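Local coordinates for protein synthesis inhibitor, putative (Thermotoga maritima, PDB 2B33) that probably acts as a deaminase of the RutC (YjgF-like) family and binds calcium, at residues V85-F90 with I131-V136; G43-D48 with L123-E128; R65-L70 with R106-H111. All coordinates share one frame; numbering follows the deposited sequence.

Contact 1 of 3, residues V85-F90 with I131-V136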
loop_
_atom_site.group_PDB
_atom_site.type_symbol
_atom_site.label_atom_id
_atom_site.label_comp_id
_atom_site.label_asym_id
_atom_site.label_seq_id
_atom_site.Cartn_x
_atom_site.Cartn_y
_atom_site.Cartn_z
ATOM N N VAL A 85 -12.069 -1.384 -4.746
ATOM C CA VAL A 85 -11.759 0.006 -5.134
ATOM C C VAL A 85 -10.290 0.261 -5.437
ATOM O O VAL A 85 -9.969 1.146 -6.231
ATOM C CB VAL A 85 -12.208 1.032 -4.048
ATOM C CG1 VAL A 85 -13.718 0.961 -3.835
ATOM C CG2 VAL A 85 -11.469 0.845 -2.711
ATOM N N LYS A 86 -9.406 -0.497 -4.788
ATOM C CA LYS A 86 -7.979 -0.334 -4.941
ATOM C C LYS A 86 -7.309 -1.691 -4.864
ATOM O O LYS A 86 -7.617 -2.489 -3.970
ATOM C CB LYS A 86 -7.442 0.587 -3.846
ATOM C CG LYS A 86 -5.930 0.834 -3.861
ATOM C CD LYS A 86 -5.428 1.445 -5.159
ATOM C CE LYS A 86 -3.949 1.772 -5.076
ATOM N NZ LYS A 86 -3.139 0.559 -4.953
ATOM N N VAL A 87 -6.399 -1.933 -5.803
ATOM C CA VAL A 87 -5.632 -3.173 -5.882
ATOM C C VAL A 87 -4.146 -2.803 -5.984
ATOM O O VAL A 87 -3.801 -1.745 -6.497
ATOM C CB VAL A 87 -6.069 -4.010 -7.122
ATOM C CG1 VAL A 87 -5.288 -5.293 -7.222
ATOM C CG2 VAL A 87 -7.576 -4.333 -7.063
ATOM N N THR A 88 -3.277 -3.651 -5.448
ATOM C CA THR A 88 -1.835 -3.460 -5.578
ATOM C C THR A 88 -1.256 -4.808 -5.987
ATOM O O THR A 88 -1.402 -5.786 -5.262
ATOM C CB THR A 88 -1.164 -2.935 -4.286
ATOM O OG1 THR A 88 -1.698 -1.654 -3.944
ATOM C CG2 THR A 88 0.338 -2.765 -4.480
ATOM N N VAL A 89 -0.628 -4.847 -7.161
ATOM C CA VAL A 89 -0.004 -6.052 -7.684
ATOM C C VAL A 89 1.494 -5.942 -7.424
ATOM O O VAL A 89 2.118 -4.931 -7.776
ATOM C CB VAL A 89 -0.197 -6.203 -9.216
ATOM C CG1 VAL A 89 0.504 -7.462 -9.739
ATOM C CG2 VAL A 89 -1.669 -6.246 -9.589
ATOM N N PHE A 90 2.060 -6.981 -6.807
ATOM C CA PHE A 90 3.495 -7.083 -6.585
ATOM C C PHE A 90 3.940 -8.230 -7.459
ATOM O O PHE A 90 3.223 -9.228 -7.545
ATOM C CB PHE A 90 3.822 -7.434 -5.139
ATOM C CG PHE A 90 3.306 -6.447 -4.136
ATOM C CD1 PHE A 90 3.997 -5.259 -3.895
ATOM C CD2 PHE A 90 2.146 -6.716 -3.408
ATOM C CE1 PHE A 90 3.529 -4.339 -2.956
ATOM C CE2 PHE A 90 1.671 -5.807 -2.466
ATOM C CZ PHE A 90 2.366 -4.616 -2.237
ATOM N N ILE A 131 -1.079 -10.240 -4.864
ATOM C CA ILE A 131 -2.072 -9.178 -5.025
ATOM C C ILE A 131 -2.902 -8.976 -3.750
ATOM O O ILE A 131 -3.489 -9.923 -3.221
ATOM C CB ILE A 131 -3.030 -9.466 -6.217
ATOM C CG1 ILE A 131 -2.227 -9.718 -7.504
ATOM C CG2 ILE A 131 -4.024 -8.299 -6.397
ATOM C CD1 ILE A 131 -3.037 -10.140 -8.721
ATOM N N GLU A 132 -2.933 -7.732 -3.277
ATOM C CA GLU A 132 -3.726 -7.323 -2.124
ATOM C C GLU A 132 -4.771 -6.368 -2.661
ATOM O O GLU A 132 -4.667 -5.915 -3.800
ATOM C CB GLU A 132 -2.879 -6.619 -1.060
ATOM C CG GLU A 132 -2.269 -5.291 -1.501
ATOM C CD GLU A 132 -1.510 -4.572 -0.407
ATOM O OE1 GLU A 132 -1.294 -5.139 0.685
ATOM O OE2 GLU A 132 -1.132 -3.412 -0.650
ATOM N N ALA A 133 -5.768 -6.051 -1.842
ATOM C CA ALA A 133 -6.822 -5.145 -2.260
ATOM C C ALA A 133 -7.610 -4.552 -1.094
ATOM O O ALA A 133 -7.596 -5.077 0.017
ATOM C CB ALA A 133 -7.785 -5.873 -3.200
ATOM N N ILE A 134 -8.268 -3.431 -1.374
ATOM C CA ILE A 134 -9.188 -2.786 -0.437
ATOM C C ILE A 134 -10.497 -2.756 -1.203
ATOM O O ILE A 134 -10.494 -2.495 -2.406
ATOM C CB ILE A 134 -8.771 -1.347 -0.024
ATOM C CG1 ILE A 134 -7.445 -1.385 0.750
ATOM C CG2 ILE A 134 -9.865 -0.709 0.865
ATOM C CD1 ILE A 134 -6.798 -0.031 1.017
ATOM N N ALA A 135 -11.594 -3.053 -0.508
ATOM C CA ALA A 135 -12.930 -3.061 -1.089
ATOM C C ALA A 135 -13.863 -2.253 -0.202
ATOM O O ALA A 135 -13.652 -2.160 1.005
ATOM C CB ALA A 135 -13.436 -4.485 -1.233
ATOM N N VAL A 136 -14.864 -1.639 -0.824
ATOM C CA VAL A 136 -15.879 -0.846 -0.129
ATOM C C VAL A 136 -17.196 -1.130 -0.839
ATOM O O VAL A 136 -17.235 -1.187 -2.071
ATOM C CB VAL A 136 -15.587 0.674 -0.186
ATOM C CG1 VAL A 136 -16.570 1.446 0.697
ATOM C CG2 VAL A 136 -14.147 0.984 0.240
HETATM O O HOH W 1 -3.993 -2.023 -1.662
#
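Val87 and Ile131 make the tightest apolar approach of this antiparallel strand pair: Val87 CG1 and Ile131 CG2 lie 3.4 Å apart, closer than usual van der Waals contact. Each of these methyls is anti to its own residue's backbone N (chi1 180° in Val87), and the two side chains cross obliquely on the face that also carries Val89 and Ala133. Ile131 turns its other branch to Val89, Ile131 CG1 to Val89 CG2 at 4.1 Å.

The face bearing Thr88, Glu132 and Phe90 is looser. Glu132 runs beside Thr88 in the same direction, and the nearest approach there is Glu132 OE2 to Thr88 CB, 3.7 Å. A water hydrogen-bonds to Thr88 OG1 and only weakly to Glu132 OE2, 3.3 Å from it. The edge of the Phe90 ring faces Glu132 CD, while OE1 is taken up by Lys86 and Ser116 of the third subunit.

Regular ladder bonds such as Ile134 N to Lys86 O (2.8 Å) give way at one end to a classic beta bulge. There Ile134 O accepts from both Val85 N (3.0 Å) and Lys86 N (3.3 Å).

Strands 84-91 and 129-136 lie inside the sheet, flanked by strands 114-119 and 38-44; helix 59-76 packs on Ile131 and Ala133 through Val66, Leu67 and Leu70, and the opposite face meets neighbouring subunits.

Contact 2 of 3, residues G43-D48 with L123-E128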
loop_
_atom_site.group_PDB
_atom_site.type_symbol
_atom_site.label_atom_id
_atom_site.label_comp_id
_atom_site.label_asym_id
_atom_site.label_seq_id
_atom_site.Cartn_x
_atom_site.Cartn_y
_atom_site.Cartn_z
ATOM N N GLY A 43 -2.424 -9.777 1.086
ATOM C CA GLY A 43 -1.796 -10.119 -0.189
ATOM C C GLY A 43 -1.878 -11.614 -0.437
ATOM O O GLY A 43 -1.448 -12.404 0.400
ATOM N N GLN A 44 -2.460 -11.993 -1.570
ATOM C CA GLN A 44 -2.654 -13.391 -1.923
ATOM C C GLN A 44 -1.564 -13.854 -2.867
ATOM O O GLN A 44 -1.204 -13.137 -3.794
ATOM C CB GLN A 44 -4.039 -13.585 -2.554
ATOM C CG GLN A 44 -5.193 -13.241 -1.614
ATOM C CD GLN A 44 -5.157 -14.062 -0.340
ATOM O OE1 GLN A 44 -5.173 -15.297 -0.377
ATOM N NE2 GLN A 44 -5.104 -13.382 0.798
ATOM N N ILE A 45 -1.061 -15.064 -2.627
ATOM C CA ILE A 45 -0.008 -15.667 -3.435
ATOM C C ILE A 45 -0.587 -16.916 -4.112
ATOM O O ILE A 45 -1.636 -17.401 -3.682
ATOM C CB ILE A 45 1.268 -15.963 -2.584
ATOM C CG1 ILE A 45 0.965 -16.867 -1.379
ATOM C CG2 ILE A 45 1.858 -14.654 -2.117
ATOM C CD1 ILE A 45 2.192 -17.345 -0.629
ATOM N N PRO A 46 0.056 -17.411 -5.196
ATOM C CA PRO A 46 -0.461 -18.591 -5.895
ATOM C C PRO A 46 -0.314 -19.899 -5.114
ATOM O O PRO A 46 0.533 -20.729 -5.435
ATOM C CB PRO A 46 0.339 -18.599 -7.207
ATOM C CG PRO A 46 1.585 -17.897 -6.899
ATOM C CD PRO A 46 1.250 -16.865 -5.871
ATOM N N ILE A 47 -1.155 -20.052 -4.092
ATOM C CA ILE A 47 -1.213 -21.243 -3.252
ATOM C C ILE A 47 -2.606 -21.821 -3.393
ATOM O O ILE A 47 -3.589 -21.080 -3.377
ATOM C CB ILE A 47 -0.911 -20.932 -1.751
ATOM C CG1 ILE A 47 0.604 -20.847 -1.549
ATOM C CG2 ILE A 47 -1.473 -22.030 -0.816
ATOM C CD1 ILE A 47 1.053 -20.487 -0.152
ATOM N N ASP A 48 -2.677 -23.144 -3.528
ATOM C CA ASP A 48 -3.942 -23.852 -3.606
ATOM C C ASP A 48 -4.475 -24.021 -2.172
ATOM O O ASP A 48 -3.777 -24.587 -1.334
ATOM C CB ASP A 48 -3.740 -25.201 -4.285
ATOM C CG ASP A 48 -5.042 -25.917 -4.574
ATOM O OD1 ASP A 48 -5.682 -26.431 -3.634
ATOM O OD2 ASP A 48 -5.402 -26.006 -5.763
ATOM N N LEU A 123 9.258 -12.224 -2.949
ATOM C CA LEU A 123 7.931 -12.410 -2.361
ATOM C C LEU A 123 7.913 -13.652 -1.455
ATOM O O LEU A 123 8.856 -14.448 -1.489
ATOM C CB LEU A 123 6.885 -12.526 -3.487
ATOM C CG LEU A 123 6.566 -11.263 -4.307
ATOM C CD1 LEU A 123 5.753 -11.587 -5.550
ATOM C CD2 LEU A 123 5.833 -10.212 -3.464
ATOM N N PRO A 124 6.877 -13.797 -0.597
ATOM C CA PRO A 124 6.793 -14.983 0.268
ATOM C C PRO A 124 6.836 -16.299 -0.517
ATOM O O PRO A 124 6.309 -16.361 -1.626
ATOM C CB PRO A 124 5.428 -14.815 0.948
ATOM C CG PRO A 124 5.219 -13.360 0.975
ATOM C CD PRO A 124 5.755 -12.881 -0.335
ATOM N N ARG A 125 7.505 -17.312 0.042
ATOM C CA ARG A 125 7.641 -18.632 -0.590
ATOM C C ARG A 125 8.335 -18.544 -1.964
ATOM O O ARG A 125 8.233 -19.468 -2.766
ATOM C CB ARG A 125 6.260 -19.305 -0.762
ATOM C CG ARG A 125 5.413 -19.447 0.504
ATOM C CD ARG A 125 5.863 -20.611 1.360
ATOM N NE ARG A 125 5.495 -21.900 0.766
ATOM C CZ ARG A 125 4.303 -22.497 0.878
ATOM N NH1 ARG A 125 3.302 -21.940 1.564
ATOM N NH2 ARG A 125 4.103 -23.674 0.284
ATOM N N ASN A 126 9.062 -17.449 -2.211
ATOM C CA ASN A 126 9.708 -17.155 -3.504
ATOM C C ASN A 126 8.749 -17.140 -4.723
ATOM O O ASN A 126 9.141 -17.481 -5.837
ATOM C CB ASN A 126 10.947 -18.051 -3.750
ATOM C CG ASN A 126 12.179 -17.591 -2.980
ATOM O OD1 ASN A 126 12.561 -16.420 -3.026
ATOM N ND2 ASN A 126 12.837 -18.526 -2.316
ATOM N N VAL A 127 7.503 -16.708 -4.509
ATOM C CA VAL A 127 6.531 -16.605 -5.598
ATOM C C VAL A 127 6.846 -15.386 -6.478
ATOM O O VAL A 127 7.665 -14.540 -6.118
ATOM C CB VAL A 127 5.047 -16.538 -5.109
ATOM C CG1 VAL A 127 4.712 -17.760 -4.268
ATOM C CG2 VAL A 127 4.728 -15.225 -4.378
ATOM N N GLU A 128 6.175 -15.309 -7.624
ATOM C CA GLU A 128 6.373 -14.247 -8.613
ATOM C C GLU A 128 5.207 -13.260 -8.736
ATOM O O GLU A 128 5.309 -12.263 -9.452
ATOM C CB GLU A 128 6.647 -14.920 -9.954
ATOM C CG GLU A 128 7.998 -15.643 -9.940
ATOM C CD GLU A 128 7.964 -17.047 -10.484
ATOM O OE1 GLU A 128 6.916 -17.704 -10.368
ATOM O OE2 GLU A 128 9.020 -17.517 -10.971
#
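The flat guanidinium of Arg125 is met by the terminal methyl of Ile47, whose CD1 lies 3.2 Å from Arg125 NH1. The methyl approaches obliquely to the guanidinium plane, and no hydrogen bond is involved. Two puckered proline rings also take part. Pro46 offers CD and CG to the side chain of Val127, with Pro46 CD 3.9 Å from Val127 CB, whereas Pro124 reaches Ile45 CD1 through its CB at a looser 4.4 Å.

Ile45 carries the centre of the contact. Its CG1 sits between backbone N and carbonyl carbon (chi1 57°), which sends CD1 toward the Pro124-Arg125 corner and leaves CG2 for Val127. The second branch packs more closely: Ile45 CG2 to Val127 CG2 is 3.7 Å, the two side chains crossing at about a right angle. Arg125 also crosses Ile45, its CG 4.0 Å from Ile45 CD1, before bending twice so that its guanidinium reaches Ile47. Thus the aliphatic stem of the arginine extends the apolar patch, and its charged head lies on the solvent-exposed side.

No hydrogen bond joins the two segments; each is shaped by its own turn. Val127 N donates to Pro124 O (3.1 Å), closing a beta turn whose central residues, Arg125 and Asn126, both have left-handed backbone angles (phi 59° and 56°). In the other segment, Ile47 N donates to Ile45 O over 2.7 Å, making Pro46 the centre of an inverse gamma turn. This turn leads from strand 38-44 to the calcium-binding loop, where Asp48 and Glu50 are calcium ligands, although this chain carries no calcium; Asp48 OD1 accepts from the backbone N atoms of Glu50 and Thr51.

Contact 3 of 3, residues R65-L70 with R106-H111. With EDO (1,2-ethanediol), chain D.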
loop_
_atom_site.group_PDB
_atom_site.type_symbol
_atom_site.label_atom_id
_atom_site.label_comp_id
_atom_site.label_asym_id
_atom_site.label_seq_id
_atom_site.Cartn_x
_atom_site.Cartn_y
_atom_site.Cartn_z
ATOM N N ARG A 65 -4.893 -18.239 -9.750
ATOM C CA ARG A 65 -4.946 -18.740 -8.374
ATOM C C ARG A 65 -5.005 -17.587 -7.376
ATOM O O ARG A 65 -5.836 -17.595 -6.471
ATOM C CB ARG A 65 -3.721 -19.622 -8.104
ATOM C CG ARG A 65 -3.696 -20.370 -6.781
ATOM C CD ARG A 65 -4.821 -21.399 -6.670
ATOM N NE ARG A 65 -6.083 -20.836 -6.184
ATOM C CZ ARG A 65 -7.249 -21.484 -6.121
ATOM N NH1 ARG A 65 -7.365 -22.740 -6.540
ATOM N NH2 ARG A 65 -8.324 -20.861 -5.643
ATOM N N VAL A 66 -4.132 -16.597 -7.558
ATOM C CA VAL A 66 -4.116 -15.392 -6.713
ATOM C C VAL A 66 -5.481 -14.680 -6.722
ATOM O O VAL A 66 -6.009 -14.326 -5.665
ATOM C CB VAL A 66 -3.028 -14.376 -7.162
ATOM C CG1 VAL A 66 -3.176 -13.055 -6.429
ATOM C CG2 VAL A 66 -1.625 -14.922 -6.925
ATOM N N LEU A 67 -6.032 -14.461 -7.912
ATOM C CA LEU A 67 -7.327 -13.795 -8.054
ATOM C C LEU A 67 -8.485 -14.654 -7.564
ATOM O O LEU A 67 -9.489 -14.113 -7.102
ATOM C CB LEU A 67 -7.546 -13.333 -9.497
ATOM C CG LEU A 67 -6.579 -12.236 -9.969
ATOM C CD1 LEU A 67 -6.666 -12.049 -11.462
ATOM C CD2 LEU A 67 -6.832 -10.916 -9.259
ATOM N N GLU A 68 -8.361 -15.977 -7.681
ATOM C CA GLU A 68 -9.368 -16.890 -7.128
ATOM C C GLU A 68 -9.350 -16.850 -5.601
ATOM O O GLU A 68 -10.404 -16.897 -4.966
ATOM C CB GLU A 68 -9.190 -18.332 -7.627
ATOM C CG GLU A 68 -9.771 -18.597 -9.018
ATOM C CD GLU A 68 -11.307 -18.434 -9.092
ATOM O OE1 GLU A 68 -12.021 -18.832 -8.142
ATOM O OE2 GLU A 68 -11.802 -17.919 -10.114
ATOM N N ASN A 69 -8.155 -16.768 -5.023
ATOM C CA ASN A 69 -8.011 -16.635 -3.578
ATOM C C ASN A 69 -8.613 -15.313 -3.103
ATOM O O ASN A 69 -9.360 -15.287 -2.121
ATOM C CB ASN A 69 -6.535 -16.733 -3.163
ATOM C CG ASN A 69 -5.953 -18.124 -3.363
ATOM O OD1 ASN A 69 -6.684 -19.098 -3.499
ATOM N ND2 ASN A 69 -4.626 -18.223 -3.348
ATOM N N LEU A 70 -8.287 -14.226 -3.809
ATOM C CA LEU A 70 -8.839 -12.894 -3.513
ATOM C C LEU A 70 -10.365 -12.891 -3.576
ATOM O O LEU A 70 -11.026 -12.365 -2.680
ATOM C CB LEU A 70 -8.290 -11.848 -4.499
ATOM C CG LEU A 70 -8.870 -10.420 -4.433
ATOM C CD1 LEU A 70 -8.676 -9.804 -3.056
ATOM C CD2 LEU A 70 -8.251 -9.520 -5.499
ATOM N N ARG A 106 -10.164 -10.435 -16.821
ATOM C CA ARG A 106 -11.272 -11.389 -16.729
ATOM C C ARG A 106 -12.001 -11.324 -15.380
ATOM O O ARG A 106 -13.113 -11.824 -15.267
ATOM C CB ARG A 106 -10.780 -12.810 -17.039
ATOM C CG ARG A 106 -10.422 -12.972 -18.515
ATOM C CD ARG A 106 -9.345 -14.009 -18.785
ATOM N NE ARG A 106 -8.974 -13.984 -20.206
ATOM C CZ ARG A 106 -7.871 -14.516 -20.747
ATOM N NH1 ARG A 106 -6.940 -15.129 -20.006
ATOM N NH2 ARG A 106 -7.682 -14.408 -22.061
ATOM N N TYR A 107 -11.371 -10.711 -14.376
ATOM C CA TYR A 107 -11.965 -10.490 -13.048
ATOM C C TYR A 107 -12.444 -9.035 -12.868
ATOM O O TYR A 107 -13.554 -8.820 -12.381
ATOM C CB TYR A 107 -10.963 -10.888 -11.941
ATOM C CG TYR A 107 -10.723 -12.389 -11.874
ATOM C CD1 TYR A 107 -9.921 -13.024 -12.811
ATOM C CD2 TYR A 107 -11.315 -13.172 -10.885
ATOM C CE1 TYR A 107 -9.711 -14.397 -12.773
ATOM C CE2 TYR A 107 -11.110 -14.553 -10.836
ATOM C CZ TYR A 107 -10.308 -15.157 -11.785
ATOM O OH TYR A 107 -10.088 -16.516 -11.757
ATOM N N PHE A 108 -11.621 -8.058 -13.282
ATOM C CA PHE A 108 -11.918 -6.608 -13.134
ATOM C C PHE A 108 -12.016 -5.763 -14.434
ATOM O O PHE A 108 -11.819 -4.542 -14.396
ATOM C CB PHE A 108 -10.846 -5.951 -12.260
ATOM C CG PHE A 108 -10.643 -6.602 -10.931
ATOM C CD1 PHE A 108 -11.491 -6.318 -9.871
ATOM C CD2 PHE A 108 -9.564 -7.456 -10.718
ATOM C CE1 PHE A 108 -11.294 -6.898 -8.629
ATOM C CE2 PHE A 108 -9.358 -8.036 -9.476
ATOM C CZ PHE A 108 -10.225 -7.755 -8.428
ATOM N N GLY A 109 -12.310 -6.383 -15.573
ATOM C CA GLY A 109 -12.441 -5.641 -16.833
ATOM C C GLY A 109 -13.635 -4.693 -16.858
ATOM O O GLY A 109 -13.555 -3.595 -17.411
ATOM N N ASP A 110 -14.743 -5.124 -16.266
ATOM C CA ASP A 110 -15.947 -4.304 -16.179
ATOM C C ASP A 110 -15.835 -3.279 -15.057
ATOM O O ASP A 110 -16.104 -2.095 -15.250
ATOM C CB ASP A 110 -17.172 -5.180 -15.870
ATOM C CG ASP A 110 -17.454 -6.225 -16.939
ATOM O OD1 ASP A 110 -16.928 -6.103 -18.069
ATOM O OD2 ASP A 110 -18.217 -7.170 -16.642
ATOM N N HIS A 111 -15.399 -3.750 -13.892
ATOM C CA HIS A 111 -15.379 -2.942 -12.661
ATOM C C HIS A 111 -14.309 -1.845 -12.649
ATOM O O HIS A 111 -14.607 -0.696 -12.301
ATOM C CB HIS A 111 -15.265 -3.858 -11.429
ATOM C CG HIS A 111 -16.199 -5.031 -11.475
ATOM N ND1 HIS A 111 -17.571 -4.892 -11.523
ATOM C CD2 HIS A 111 -15.954 -6.362 -11.522
ATOM C CE1 HIS A 111 -18.130 -6.087 -11.587
ATOM N NE2 HIS A 111 -17.172 -6.996 -11.583
HETATM C C1 EDO D . -9.794 -17.849 -16.123
HETATM O O1 EDO D . -9.831 -18.276 -14.756
HETATM C C2 EDO D . -8.863 -16.644 -16.257
HETATM O O2 EDO D . -8.021 -16.786 -17.411
#
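Leu67 sets its CB squarely over the Tyr107 ring, 3.8 Å from the ring centroid and only 2° off the normal, a CH-pi contact. Its two methyls then divide between the aromatic neighbours: Leu67 CD1 lies 3.7 Å from Tyr107 CD1, and Leu67 CD2 reaches CE2 of Phe108 at 3.8 Å. The Phe108 ring is touched at its rim again by Leu70, whose CD2 stands in the ring plane 3.9 Å from Phe108 CZ. Tyr107 is therefore packed through a face, Phe108 through its edge.

These residues join two helices of this alpha+beta fold, which pack on a mixed sheet. Helix 59-76 connects strands 38-44 and 84-91, and helix 97-108 is the crossover of a beta-alpha-beta unit, because the strands it links, 84-91 and 114-119, are parallel neighbours. Leu70 also packs against Val41 of strand 38-44.

Outward from the leucines the contact becomes polar. Glu68 bends at chi2 (-64°), which brings its carboxylate to the Tyr107 hydroxyl. Tyr107 OH donates to Glu68 OE2 over 2.8 Å, meeting the anti lone pair of that oxygen; OE2 lies in the ring plane at its edge, although the carboxylate and ring planes are 64° apart. Farther out, Arg106 NH1 donates to O2 of a bound ethanediol at 3.3 Å. This molecule, probably from the crystallisation liquor, also bonds to Glu64.

How the contacts relate
The three contacts interlock through strand 129-136 and helix 59-76. Contacts 1 and 3, with centres about 11 Å apart, share an apolar layer in which Ile131 CB lies 3.6 Å from Val66 CG1. Contact 2 continues the sheet of contact 1: Gln44 N, in strand 38-44, probably bonds to Ile131 O at 2.8 Å, and Phe90 packs on Leu123. Contacts 2 and 3 have centres about 16 Å apart, yet Asn69 ND2 of the helix reaches Ile47 O at 3.0 Å, tying the helix to the turn before the calcium ligands. Measured between side chains, Glu68 of contact 3 is about 9 Å from Asp48. Contacts 1 and 2 both touch the third subunit.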